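Local coordinates for enoyl-CoA hydratase/isomerase family protein (PDB 3L3S) that belongs to the crotonase superfamily and probably acts as a hydro-lyase, perhaps on acyl-CoA thioesters in fatty acid metabolism, at residues B[105-110]-B[125-130]. Sequence-based numbering, arbitrary orientation.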
# COMPACT_ATOMS: atom_id res chain seq x y z
N LYS B 105 10.33 -0.48 -20.71
CA LYS B 105 9.24 -0.14 -21.63
C LYS B 105 7.89 -0.53 -21.01
O LYS B 105 7.80 -1.58 -20.37
CB LYS B 105 9.45 -0.83 -22.98
CG LYS B 105 10.66 -0.30 -23.71
CD LYS B 105 11.00 -1.03 -24.96
CE LYS B 105 12.43 -0.69 -25.36
NZ LYS B 105 12.78 -1.22 -26.70
N PRO B 106 6.85 0.32 -21.15
CA PRO B 106 5.51 0.04 -20.59
C PRO B 106 4.87 -1.26 -21.05
O PRO B 106 4.91 -1.59 -22.23
CB PRO B 106 4.68 1.23 -21.04
CG PRO B 106 5.66 2.32 -21.12
CD PRO B 106 6.85 1.66 -21.78
N THR B 107 4.36 -2.02 -20.09
CA THR B 107 3.69 -3.29 -20.35
C THR B 107 2.23 -3.19 -19.90
O THR B 107 1.93 -2.76 -18.79
CB THR B 107 4.41 -4.46 -19.65
OG1 THR B 107 4.40 -4.24 -18.24
CG2 THR B 107 5.87 -4.57 -20.13
N ILE B 108 1.31 -3.50 -20.81
CA ILE B 108 -0.13 -3.41 -20.55
C ILE B 108 -0.84 -4.74 -20.81
O ILE B 108 -0.70 -5.33 -21.88
CB ILE B 108 -0.82 -2.32 -21.45
CG1 ILE B 108 -0.16 -0.95 -21.24
CG2 ILE B 108 -2.32 -2.21 -21.12
CD1 ILE B 108 -0.34 0.02 -22.38
N ALA B 109 -1.64 -5.16 -19.84
CA ALA B 109 -2.42 -6.38 -19.95
C ALA B 109 -3.89 -6.08 -20.29
O ALA B 109 -4.51 -5.22 -19.66
CB ALA B 109 -2.31 -7.17 -18.67
N LEU B 110 -4.40 -6.76 -21.31
CA LEU B 110 -5.80 -6.63 -21.76
C LEU B 110 -6.52 -7.92 -21.32
O LEU B 110 -6.27 -9.00 -21.88
CB LEU B 110 -5.85 -6.44 -23.28
CG LEU B 110 -7.06 -5.89 -24.06
CD1 LEU B 110 -6.58 -5.57 -25.47
CD2 LEU B 110 -8.23 -6.85 -24.13
N ALA B 125 2.21 -8.64 -13.14
CA ALA B 125 3.58 -8.25 -13.49
C ALA B 125 3.62 -7.11 -14.51
O ALA B 125 4.65 -6.46 -14.68
CB ALA B 125 4.37 -9.45 -14.00
N CYS B 126 2.50 -6.87 -15.19
CA CYS B 126 2.41 -5.77 -16.15
C CYS B 126 2.25 -4.45 -15.40
O CYS B 126 1.76 -4.44 -14.27
CB CYS B 126 1.25 -5.97 -17.12
SG CYS B 126 1.43 -7.37 -18.28
N ASP B 127 2.71 -3.34 -15.99
CA ASP B 127 2.61 -2.01 -15.38
C ASP B 127 1.14 -1.60 -15.25
O ASP B 127 0.70 -1.12 -14.20
CB ASP B 127 3.36 -0.97 -16.20
CG ASP B 127 4.86 -1.21 -16.24
OD1 ASP B 127 5.46 -1.48 -15.18
OD2 ASP B 127 5.44 -1.13 -17.34
N LEU B 128 0.39 -1.81 -16.34
CA LEU B 128 -1.04 -1.49 -16.38
C LEU B 128 -1.91 -2.71 -16.73
O LEU B 128 -1.44 -3.70 -17.31
CB LEU B 128 -1.30 -0.34 -17.36
CG LEU B 128 -0.52 0.98 -17.16
CD1 LEU B 128 -0.84 1.96 -18.27
CD2 LEU B 128 -0.81 1.58 -15.79
N ALA B 129 -3.18 -2.67 -16.33
CA ALA B 129 -4.13 -3.75 -16.58
C ALA B 129 -5.54 -3.18 -16.73
O ALA B 129 -6.01 -2.43 -15.88
CB ALA B 129 -4.09 -4.78 -15.46
N TYR B 130 -6.18 -3.51 -17.85
CA TYR B 130 -7.53 -3.04 -18.15
C TYR B 130 -8.45 -4.23 -18.39
O TYR B 130 -8.14 -5.13 -19.19
CB TYR B 130 -7.53 -2.09 -19.36
CG TYR B 130 -6.71 -0.84 -19.12
CD1 TYR B 130 -7.30 0.30 -18.52
CD2 TYR B 130 -5.32 -0.82 -19.37
CE1 TYR B 130 -6.51 1.43 -18.17
CE2 TYR B 130 -4.53 0.29 -19.02
CZ TYR B 130 -5.12 1.41 -18.41
OH TYR B 130 -4.33 2.45 -17.99
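T107 and D127 bind each other where two neighbouring parallel strands begin. With its OG1 lodged between its own backbone N and carbonyl carbon (chi1 61°), T107 accepts the backbone N–H of D127 at 3.0 Å (D127 N to T107 OG1). The D127 carboxylate reaches back: OD2 accepts the T107 backbone N–H on its anti side, 28° out of the carboxylate plane, at 3.1 Å (T107 N to D127 OD2), and a weak bond from T107 OG1 adds to this. An alanine in place of D127 would probably leave the T107 backbone N–H without its acceptor and take away the weak partner of the hydroxyl. Beyond this side-chain exchange the parallel ladder takes over, T107 O receiving the N–H of L128, L128 O that of A109 (N to O 2.9 Å), and A109 O that of Y130. On one face I108 lies alongside L128, I108 CG1 4.1 Å from L128 CB. The CG2 branch of I108, anti to the backbone N, meets the edge of the Y130 ring in plane, 3.7 Å from Y130 CD2, while Y130 OH hydrogen-bonds E166 of a second subunit. On the face carrying A109 and A129, the C126 thiol rests against A109, C126 SG 3.8 Å from A109 CB. Helix 194-207 packs on L128 and Y130 through L201, helix 210-223 touches P106 and D127 through L217, and strand 107-111 pairs on its far side with strand 53-58, placing this contact inside the parallel part of the crotonase-fold sheet.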